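Local coordinates for protein - conserved hypothetical (Bacillus anthracis, PDB 4LES) that is of unknown function, a conserved hypothetical protein whose ordered part folds mainly as antiparallel beta-sheets with two helices, at residues A[188-193]-A[202-206]; A[132-137]-A[177-183]; A[79-85]-A[118-123]. All blocks are in the same frame, centred on the assembly; numbering follows the deposited sequence.

The three contacts run through two antiparallel sheets that face each other. Contact 3 (79-85 with 118-123) is a strand pair within the four-stranded sheet, contact 2 (132-137 with 177-183) packs an edge strand of the three-stranded sheet against the edge strand 174-184, and contact 1 (188-193 with 202-206) closes the C-terminal end. Contacts 1 and 2, with centres 14 Å apart, meet where Trp193 CE3 lies 3.8 Å from Leu137 CG. Contacts 2 and 3 join through Leu132 and Pro133, which pack on Phe83. Contacts 1 and 3 stay about 10 Å apart at their nearest atoms. No active site is known; the ethanol at contact 3 probably comes from the crystallisation liquor and by itself defines none.

Contact 1. Residues A[188-193]-A[202-206]; sequences FDTGKW and KEQIK
Lys206, the C-terminal residue, lays its side chain across Phe188 and sends its ammonium group to the backbone carbonyls at the end of helix 185-190. Lys206 NZ donates to Gly191 O at 3.1 Å, in the carbonyl plane; a further bond to Phe188 O is weak and its geometry less certain. Bends at chi3 (81°) and chi4 (74°) turn the chain back toward these oxygens, while Lys206 CD passes 3.8 Å from Phe188 CE2. Phe188 CD1 in turn lies over the centre of the Trp193 ring, and Trp193 NE1 is satisfied by Lys187 O.

The backbone of Trp193 is engaged at both ends. Its N donates to Lys206 O at 3.2 Å, and its O takes the N-H of Ile205 at 2.9 Å plus a weaker, longer one from Lys206 N. Lys206 O has a second donor: Gln204 NE2, 2.8 Å away, reaches it from the opposite face of the carboxylate plane to Trp193 N. That bond lies close to the Gln204 amide plane and would hold the amide's rotation, leaving NE2 against the aliphatic part of Lys192, 3.8 Å from its CD. On the apolar side, Ile205 CG1 packs at 4.1 Å from Trp193 CB. Lys192 N is taken by Glu140 OE1, just beyond strand 135-139.

With Ile205 and Lys206 both set against Trp193, the end of the pairing is a classic beta bulge, formed where strands 193-197 and 201-204 meet the C-terminal end of helix 185-190.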
loop_
_atom_site.group_PDB
_atom_site.type_symbol
_atom_site.label_atom_id
_atom_site.label_comp_id
_atom_site.label_asym_id
_atom_site.label_seq_id
_atom_site.Cartn_x
_atom_site.Cartn_y
_atom_site.Cartn_z
ATOM N N PHE A 188 4.241 -15.772 -0.259
ATOM C CA PHE A 188 3.357 -14.939 -1.026
ATOM C C PHE A 188 2.860 -15.672 -2.254
ATOM O O PHE A 188 1.674 -15.658 -2.539
ATOM C CB PHE A 188 4.020 -13.633 -1.455
ATOM C CG PHE A 188 3.058 -12.698 -2.110
ATOM C CD1 PHE A 188 2.214 -11.921 -1.348
ATOM C CD2 PHE A 188 2.943 -12.645 -3.485
ATOM C CE1 PHE A 188 1.288 -11.082 -1.960
ATOM C CE2 PHE A 188 2.022 -11.813 -4.097
ATOM C CZ PHE A 188 1.197 -11.033 -3.341
ATOM N N ASP A 189 3.767 -16.337 -2.962
ATOM C CA ASP A 189 3.407 -17.013 -4.216
ATOM C C ASP A 189 2.503 -18.230 -4.046
ATOM O O ASP A 189 1.687 -18.500 -4.914
ATOM C CB ASP A 189 4.666 -17.398 -5.033
ATOM C CG ASP A 189 5.363 -16.180 -5.676
ATOM O OD1 ASP A 189 4.827 -15.059 -5.589
ATOM O OD2 ASP A 189 6.448 -16.359 -6.287
ATOM N N THR A 190 2.607 -18.944 -2.933
ATOM C CA THR A 190 1.788 -20.151 -2.766
ATOM C C THR A 190 0.536 -19.993 -1.919
ATOM O O THR A 190 -0.300 -20.883 -1.913
ATOM C CB THR A 190 2.600 -21.299 -2.159
ATOM O OG1 THR A 190 3.118 -20.894 -0.884
ATOM C CG2 THR A 190 3.730 -21.670 -3.076
ATOM N N GLY A 191 0.389 -18.888 -1.204
ATOM C CA GLY A 191 -0.789 -18.722 -0.364
ATOM C C GLY A 191 -1.828 -17.754 -0.877
ATOM O O GLY A 191 -1.639 -17.092 -1.914
ATOM N N LYS A 192 -2.944 -17.698 -0.147
ATOM C CA LYS A 192 -4.006 -16.730 -0.397
ATOM C C LYS A 192 -3.684 -15.445 0.385
ATOM O O LYS A 192 -3.223 -15.494 1.541
ATOM C CB LYS A 192 -5.352 -17.283 0.016
ATOM C CG LYS A 192 -5.723 -18.516 -0.794
ATOM C CD LYS A 192 -7.071 -19.079 -0.413
ATOM C CE LYS A 192 -7.357 -20.294 -1.279
ATOM N NZ LYS A 192 -8.599 -20.992 -0.858
ATOM N N TRP A 193 -3.907 -14.305 -0.261
ATOM C CA TRP A 193 -3.618 -13.011 0.325
ATOM C C TRP A 193 -4.781 -12.060 0.137
ATOM O O TRP A 193 -5.598 -12.206 -0.772
ATOM C CB TRP A 193 -2.296 -12.455 -0.231
ATOM C CG TRP A 193 -1.131 -13.275 0.231
ATOM C CD1 TRP A 193 -0.747 -14.499 -0.253
ATOM C CD2 TRP A 193 -0.221 -12.963 1.294
ATOM N NE1 TRP A 193 0.347 -14.963 0.442
ATOM C CE2 TRP A 193 0.692 -14.041 1.395
ATOM C CE3 TRP A 193 -0.081 -11.872 2.162
ATOM C CZ2 TRP A 193 1.731 -14.067 2.335
ATOM C CZ3 TRP A 193 0.954 -11.894 3.104
ATOM C CH2 TRP A 193 1.850 -12.987 3.177
ATOM N N LYS A 202 -12.567 -6.951 3.478
ATOM C CA LYS A 202 -11.512 -7.916 3.204
ATOM C C LYS A 202 -11.617 -8.238 1.731
ATOM O O LYS A 202 -12.596 -8.786 1.275
ATOM C CB LYS A 202 -11.681 -9.157 4.068
ATOM C CG LYS A 202 -10.529 -10.143 3.999
ATOM C CD LYS A 202 -10.715 -11.223 5.059
ATOM C CE LYS A 202 -9.439 -12.022 5.248
ATOM N NZ LYS A 202 -9.527 -13.042 6.331
ATOM N N GLU A 203 -10.618 -7.839 0.975
ATOM C CA GLU A 203 -10.610 -8.062 -0.471
ATOM C C GLU A 203 -9.514 -9.068 -0.786
ATOM O O GLU A 203 -8.344 -8.805 -0.492
ATOM C CB GLU A 203 -10.313 -6.700 -1.103
ATOM C CG GLU A 203 -10.085 -6.674 -2.570
ATOM C CD GLU A 203 -11.328 -7.019 -3.329
ATOM O OE1 GLU A 203 -12.447 -6.909 -2.738
ATOM O OE2 GLU A 203 -11.161 -7.378 -4.516
ATOM N N GLN A 204 -9.861 -10.206 -1.385
ATOM C CA GLN A 204 -8.864 -11.219 -1.726
ATOM C C GLN A 204 -8.131 -10.795 -2.978
ATOM O O GLN A 204 -8.748 -10.530 -3.993
ATOM C CB GLN A 204 -9.500 -12.589 -1.951
ATOM C CG GLN A 204 -8.471 -13.686 -2.202
ATOM C CD GLN A 204 -9.086 -15.057 -2.317
ATOM O OE1 GLN A 204 -10.295 -15.207 -2.297
ATOM N NE2 GLN A 204 -8.246 -16.075 -2.423
ATOM N N ILE A 205 -6.821 -10.714 -2.930
ATOM C CA ILE A 205 -6.123 -10.339 -4.139
ATOM C C ILE A 205 -5.604 -11.577 -4.879
ATOM O O ILE A 205 -5.411 -11.545 -6.092
ATOM C CB ILE A 205 -4.968 -9.369 -3.860
ATOM C CG1 ILE A 205 -3.780 -10.108 -3.276
ATOM C CG2 ILE A 205 -5.409 -8.224 -2.951
ATOM C CD1 ILE A 205 -2.671 -9.171 -2.875
ATOM N N LYS A 206 -5.440 -12.682 -4.165
ATOM C CA LYS A 206 -4.813 -13.857 -4.745
ATOM C C LYS A 206 -5.302 -15.105 -4.051
ATOM O O LYS A 206 -5.681 -15.054 -2.873
ATOM C CB LYS A 206 -3.346 -13.724 -4.429
ATOM C CG LYS A 206 -2.434 -14.361 -5.400
ATOM C CD LYS A 206 -1.022 -13.920 -5.060
ATOM C CE LYS A 206 -0.466 -14.726 -3.937
ATOM N NZ LYS A 206 -0.112 -16.086 -4.441
ATOM O OXT LYS A 206 -5.286 -16.184 -4.612
#

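Contact 2. Residues A[132-137]-A[177-183]; sequences LPSVDL and QNKVYVI
Leu137 and Tyr181 lie alongside each other, their side chains running antiparallel, with Leu137 CB over one face of the Tyr181 ring, 3.9 Å from the centroid and displaced toward the rim. Of their side-chain carbons, Leu137 CB and Tyr181 CE1 come nearest, at 3.6 Å. Leu137 CG is anti to the backbone N (chi1 176°), which brings it to the ring, and chi2 (71°) turns the CD2 branch on toward Ile183, meeting CG1 of that residue at 4.0 Å. At the other end, Leu132 CD2 meets Gln177 OE1, a buried oxygen that has no polar partner in the model. The amide nitrogen of Gln177 gives a weak, nearly straight hydrogen bond to Pro133 O at 3.4 Å and also touches Val135 CG2. Between these ends the aliphatic arm of Lys179, bent at chi2, brings CE to 3.3 Å from Val135 O.

Two waters form the next layer. Water 1 accepts from Val135 N at 2.7 Å and, weakly, from Lys179 NZ. Water 2, in the plane of the Tyr181 ring at its edge, bridges Tyr181 OH (2.6 Å) and Asp136 OD1, tying the phenol to a carboxylate that does not reach it directly.

Segments 135-137 and 179-183 run nearly parallel, 20° apart with axes 8.6 Å from one another, too far for direct backbone pairing. Strand 135-139 pairs instead with 193-197, and 174-184 with 110-121. Val135 also packs on Val85 of strand 83-96, while helix 149-158 covers Val180 on the far face of strand 174-184.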
loop_
_atom_site.group_PDB
_atom_site.type_symbol
_atom_site.label_atom_id
_atom_site.label_comp_id
_atom_site.label_asym_id
_atom_site.label_seq_id
_atom_site.Cartn_x
_atom_site.Cartn_y
_atom_site.Cartn_z
ATOM N N LEU A 132 -6.911 8.478 9.003
ATOM C CA LEU A 132 -7.055 7.688 7.763
ATOM C C LEU A 132 -7.224 6.217 8.102
ATOM O O LEU A 132 -6.518 5.705 8.946
ATOM C CB LEU A 132 -5.860 7.841 6.842
ATOM C CG LEU A 132 -5.925 8.959 5.816
ATOM C CD1 LEU A 132 -4.596 9.032 5.069
ATOM C CD2 LEU A 132 -7.049 8.714 4.832
ATOM N N PRO A 133 -8.171 5.527 7.447
ATOM C CA PRO A 133 -8.341 4.133 7.791
ATOM C C PRO A 133 -7.123 3.271 7.508
ATOM O O PRO A 133 -6.381 3.523 6.573
ATOM C CB PRO A 133 -9.497 3.692 6.891
ATOM C CG PRO A 133 -10.276 4.932 6.633
ATOM C CD PRO A 133 -9.230 6.006 6.541
ATOM N N SER A 134 -6.956 2.230 8.309
ATOM C CA SER A 134 -5.900 1.267 8.104
ATOM C C SER A 134 -6.108 0.486 6.791
ATOM O O SER A 134 -7.243 0.173 6.395
ATOM C CB SER A 134 -5.922 0.256 9.246
ATOM O OG SER A 134 -7.172 -0.427 9.265
ATOM N N VAL A 135 -5.009 0.192 6.116
ATOM C CA VAL A 135 -5.019 -0.633 4.912
ATOM C C VAL A 135 -3.895 -1.616 5.171
ATOM O O VAL A 135 -2.743 -1.219 5.222
ATOM C CB VAL A 135 -4.746 0.178 3.619
ATOM C CG1 VAL A 135 -4.679 -0.752 2.417
ATOM C CG2 VAL A 135 -5.811 1.253 3.392
ATOM N N ASP A 136 -4.227 -2.891 5.361
ATOM C CA ASP A 136 -3.220 -3.900 5.660
ATOM C C ASP A 136 -3.231 -5.099 4.733
ATOM O O ASP A 136 -4.271 -5.534 4.277
ATOM C CB ASP A 136 -3.437 -4.447 7.043
ATOM C CG ASP A 136 -3.290 -3.396 8.117
ATOM O OD1 ASP A 136 -2.325 -2.606 8.090
ATOM O OD2 ASP A 136 -4.153 -3.382 8.978
ATOM N N LEU A 137 -2.030 -5.605 4.487
ATOM C CA LEU A 137 -1.812 -6.802 3.746
ATOM C C LEU A 137 -1.990 -7.916 4.749
ATOM O O LEU A 137 -1.353 -7.901 5.811
ATOM C CB LEU A 137 -0.407 -6.838 3.182
ATOM C CG LEU A 137 -0.055 -8.123 2.458
ATOM C CD1 LEU A 137 -0.820 -8.204 1.134
ATOM C CD2 LEU A 137 1.441 -8.169 2.235
ATOM N N GLN A 177 -1.577 6.730 0.058
ATOM C CA GLN A 177 -1.180 5.939 1.231
ATOM C C GLN A 177 -0.657 4.580 0.769
ATOM O O GLN A 177 -1.246 3.517 1.024
ATOM C CB GLN A 177 -2.269 5.855 2.360
ATOM C CG GLN A 177 -3.738 5.619 1.974
ATOM C CD GLN A 177 -4.698 5.403 3.185
ATOM O OE1 GLN A 177 -5.877 5.788 3.151
ATOM N NE2 GLN A 177 -4.187 4.789 4.248
ATOM N N ASN A 178 0.471 4.643 0.062
ATOM C CA ASN A 178 1.141 3.441 -0.407
ATOM C C ASN A 178 1.818 2.698 0.737
ATOM O O ASN A 178 2.447 3.319 1.557
ATOM C CB ASN A 178 2.161 3.800 -1.487
ATOM C CG ASN A 178 1.488 4.334 -2.745
ATOM O OD1 ASN A 178 0.378 3.936 -3.083
ATOM N ND2 ASN A 178 2.131 5.251 -3.410
ATOM N N LYS A 179 1.652 1.385 0.811
ATOM C CA LYS A 179 2.339 0.589 1.836
ATOM C C LYS A 179 3.288 -0.355 1.123
ATOM O O LYS A 179 2.954 -0.884 0.044
ATOM C CB LYS A 179 1.368 -0.316 2.593
ATOM C CG LYS A 179 0.059 0.296 3.014
ATOM C CD LYS A 179 0.246 1.344 4.064
ATOM C CE LYS A 179 -1.123 1.634 4.663
ATOM N NZ LYS A 179 -1.163 2.929 5.351
ATOM N N VAL A 180 4.438 -0.611 1.725
ATOM C CA VAL A 180 5.394 -1.544 1.158
ATOM C C VAL A 180 5.825 -2.548 2.213
ATOM O O VAL A 180 6.316 -2.176 3.285
ATOM C CB VAL A 180 6.621 -0.820 0.559
ATOM C CG1 VAL A 180 7.595 -1.814 -0.050
ATOM C CG2 VAL A 180 6.167 0.190 -0.486
ATOM N N TYR A 181 5.640 -3.826 1.899
ATOM C CA TYR A 181 6.001 -4.909 2.804
ATOM C C TYR A 181 7.102 -5.781 2.226
ATOM O O TYR A 181 7.282 -5.862 1.011
ATOM C CB TYR A 181 4.771 -5.774 3.090
ATOM C CG TYR A 181 3.535 -4.986 3.458
ATOM C CD1 TYR A 181 2.679 -4.499 2.471
ATOM C CD2 TYR A 181 3.227 -4.705 4.784
ATOM C CE1 TYR A 181 1.533 -3.779 2.797
ATOM C CE2 TYR A 181 2.078 -3.982 5.119
ATOM C CZ TYR A 181 1.240 -3.514 4.115
ATOM O OH TYR A 181 0.100 -2.798 4.434
ATOM N N VAL A 182 7.868 -6.407 3.113
ATOM C CA VAL A 182 8.904 -7.335 2.708
ATOM C C VAL A 182 8.361 -8.706 3.103
ATOM O O VAL A 182 8.200 -8.991 4.276
ATOM C CB VAL A 182 10.259 -7.024 3.373
ATOM C CG1 VAL A 182 11.269 -8.129 3.090
ATOM C CG2 VAL A 182 10.788 -5.688 2.869
ATOM N N ILE A 183 8.069 -9.542 2.113
ATOM C CA ILE A 183 7.449 -10.830 2.353
ATOM C C ILE A 183 8.246 -11.974 1.757
ATOM O O ILE A 183 8.925 -11.794 0.749
ATOM C CB ILE A 183 6.040 -10.855 1.695
ATOM C CG1 ILE A 183 5.179 -9.711 2.218
ATOM C CG2 ILE A 183 5.327 -12.173 1.942
ATOM C CD1 ILE A 183 4.886 -9.799 3.704
HETATM O O HOH W 1 -2.678 0.850 7.403
HETATM O O HOH W 2 -0.125 -2.145 6.935
#

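Contact 3. Residues A[79-85]-A[118-123]; sequences HTPKFDV and EGKNIT. With EOH (ethanol), chain D.
Asp84 and Lys120 form the central antiparallel hydrogen-bonded pair, their backbones joined by two bonds of equal length: Asp84 N to Lys120 O and Lys120 N to Asp84 O, both 3.0 Å. Ile122 N continues the ladder to Lys82 O. Non-hydrogen-bonded pairs lie on either side, Phe83 with Asn121 and Val85 with Gly119. On the face of Phe83 and Val85 the packing is close: Phe83 CD1 rests 3.8 Å from Asn121 CA, Leu132 packs on Phe83, and Pro133 on both Phe83 and Val85. Asn121 OD1 is gripped by Thr123 N at 2.9 Å and by Thr123 OG1 in the carbonyl plane, while Asn121 ND2 is held by Glu125 O and Leu169 O.

The face of Asp84 and Lys120 is looser and more polar. Asp84 OD1 uses its syn lone pair to accept from His79 ND1 at 2.8 Å, lying 23° out of the His79 ring plane. An ethanol, probably from the crystallisation liquor, has its oxygen 2.9 Å from Asp84 OD2 and also in reach of Asp77 OD2; its single proton can serve only one at a time. Lys120 stretches outward, its CD passing 3.9 Å from the ethanol oxygen.

The whole is an antiparallel beta ladder between strands 83-96 and 110-121 of the four-stranded sheet, ended by an Asx turn at Asn121.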
loop_
_atom_site.group_PDB
_atom_site.type_symbol
_atom_site.label_atom_id
_atom_site.label_comp_id
_atom_site.label_asym_id
_atom_site.label_seq_id
_atom_site.Cartn_x
_atom_site.Cartn_y
_atom_site.Cartn_z
ATOM N N HIS A 79 -15.924 2.616 1.394
ATOM C CA HIS A 79 -16.456 3.688 2.172
ATOM C C HIS A 79 -16.311 3.519 3.692
ATOM O O HIS A 79 -16.620 2.465 4.244
ATOM C CB HIS A 79 -17.922 3.843 1.842
ATOM C CG HIS A 79 -18.575 4.930 2.599
ATOM N ND1 HIS A 79 -18.460 6.254 2.237
ATOM C CD2 HIS A 79 -19.342 4.899 3.714
ATOM C CE1 HIS A 79 -19.135 6.993 3.101
ATOM N NE2 HIS A 79 -19.681 6.193 3.998
ATOM N N THR A 80 -15.815 4.572 4.348
ATOM C CA THR A 80 -15.710 4.620 5.805
ATOM C C THR A 80 -16.378 5.933 6.155
ATOM O O THR A 80 -16.615 6.768 5.270
ATOM C CB THR A 80 -14.250 4.553 6.335
ATOM O OG1 THR A 80 -13.543 5.777 6.050
ATOM C CG2 THR A 80 -13.528 3.377 5.744
ATOM N N PRO A 81 -16.722 6.118 7.435
ATOM C CA PRO A 81 -17.445 7.331 7.820
ATOM C C PRO A 81 -16.799 8.646 7.387
ATOM O O PRO A 81 -17.489 9.532 6.900
ATOM C CB PRO A 81 -17.499 7.235 9.353
ATOM C CG PRO A 81 -17.368 5.767 9.652
ATOM C CD PRO A 81 -16.462 5.227 8.587
ATOM N N LYS A 82 -15.490 8.775 7.537
ATOM C CA LYS A 82 -14.831 10.048 7.206
ATOM C C LYS A 82 -14.106 10.074 5.873
ATOM O O LYS A 82 -13.938 11.143 5.282
ATOM C CB LYS A 82 -13.832 10.394 8.314
ATOM C CG LYS A 82 -14.455 10.627 9.675
ATOM C CD LYS A 82 -13.366 10.738 10.743
ATOM C CE LYS A 82 -13.924 11.201 12.078
ATOM N NZ LYS A 82 -12.842 11.335 13.089
ATOM N N PHE A 83 -13.721 8.890 5.389
ATOM C CA PHE A 83 -12.928 8.756 4.190
ATOM C C PHE A 83 -13.372 7.629 3.246
ATOM O O PHE A 83 -13.780 6.566 3.695
ATOM C CB PHE A 83 -11.472 8.399 4.597
ATOM C CG PHE A 83 -10.821 9.386 5.550
ATOM C CD1 PHE A 83 -10.107 10.472 5.072
ATOM C CD2 PHE A 83 -10.902 9.209 6.923
ATOM C CE1 PHE A 83 -9.506 11.380 5.936
ATOM C CE2 PHE A 83 -10.311 10.124 7.807
ATOM C CZ PHE A 83 -9.615 11.211 7.314
ATOM N N ASP A 84 -13.238 7.869 1.940
ATOM C CA ASP A 84 -13.407 6.819 0.916
ATOM C C ASP A 84 -11.993 6.418 0.581
ATOM O O ASP A 84 -11.202 7.257 0.157
ATOM C CB ASP A 84 -14.113 7.327 -0.352
ATOM C CG ASP A 84 -15.636 7.376 -0.190
ATOM O OD1 ASP A 84 -16.154 6.735 0.753
ATOM O OD2 ASP A 84 -16.296 8.065 -1.000
ATOM N N VAL A 85 -11.676 5.149 0.790
ATOM C CA VAL A 85 -10.350 4.624 0.557
ATOM C C VAL A 85 -10.325 3.808 -0.722
ATOM O O VAL A 85 -11.071 2.845 -0.860
ATOM C CB VAL A 85 -9.913 3.728 1.732
ATOM C CG1 VAL A 85 -8.559 3.108 1.444
ATOM C CG2 VAL A 85 -9.881 4.529 3.029
ATOM N N GLU A 118 -5.262 5.078 -1.635
ATOM C CA GLU A 118 -5.420 6.505 -1.372
ATOM C C GLU A 118 -6.712 6.777 -0.587
ATOM O O GLU A 118 -7.636 5.971 -0.626
ATOM C CB GLU A 118 -5.347 7.291 -2.672
ATOM C CG GLU A 118 -6.387 6.930 -3.708
ATOM C CD GLU A 118 -6.152 7.679 -5.017
ATOM O OE1 GLU A 118 -4.971 7.860 -5.388
ATOM O OE2 GLU A 118 -7.140 8.073 -5.669
ATOM N N GLY A 119 -6.745 7.871 0.159
ATOM C CA GLY A 119 -7.912 8.219 0.956
ATOM C C GLY A 119 -8.395 9.607 0.613
ATOM O O GLY A 119 -7.590 10.502 0.422
ATOM N N LYS A 120 -9.707 9.777 0.559
ATOM C CA LYS A 120 -10.336 11.040 0.244
ATOM C C LYS A 120 -11.219 11.441 1.420
ATOM O O LYS A 120 -12.033 10.664 1.877
ATOM C CB LYS A 120 -11.190 10.873 -1.016
ATOM C CG LYS A 120 -11.862 12.122 -1.580
ATOM C CD LYS A 120 -12.610 11.731 -2.861
ATOM C CE LYS A 120 -12.779 12.861 -3.864
ATOM N NZ LYS A 120 -13.835 13.834 -3.502
ATOM N N ASN A 121 -11.045 12.654 1.910
ATOM C CA ASN A 121 -11.844 13.165 2.999
ATOM C C ASN A 121 -13.192 13.453 2.385
ATOM O O ASN A 121 -13.290 14.312 1.521
ATOM C CB ASN A 121 -11.211 14.445 3.563
ATOM C CG ASN A 121 -12.075 15.129 4.631
ATOM O OD1 ASN A 121 -13.158 14.640 5.018
ATOM N ND2 ASN A 121 -11.602 16.281 5.103
ATOM N N ILE A 122 -14.223 12.723 2.800
ATOM C CA ILE A 122 -15.557 12.932 2.252
ATOM C C ILE A 122 -16.461 13.730 3.186
ATOM O O ILE A 122 -17.665 13.786 2.970
ATOM C CB ILE A 122 -16.251 11.607 1.906
ATOM C CG1 ILE A 122 -16.261 10.679 3.118
ATOM C CG2 ILE A 122 -15.538 10.940 0.745
ATOM C CD1 ILE A 122 -17.233 9.534 2.985
ATOM N N THR A 123 -15.876 14.346 4.211
ATOM C CA THR A 123 -16.628 15.191 5.156
ATOM C C THR A 123 -16.456 16.648 4.700
ATOM O O THR A 123 -15.691 16.941 3.775
ATOM C CB THR A 123 -16.157 15.039 6.631
ATOM O OG1 THR A 123 -14.835 15.597 6.817
ATOM C CG2 THR A 123 -16.178 13.566 7.051
HETATM C C1 EOH D . -15.442 9.113 -4.289
HETATM C C2 EOH D . -16.169 10.287 -3.661
HETATM O O EOH D . -14.602 8.467 -3.323
#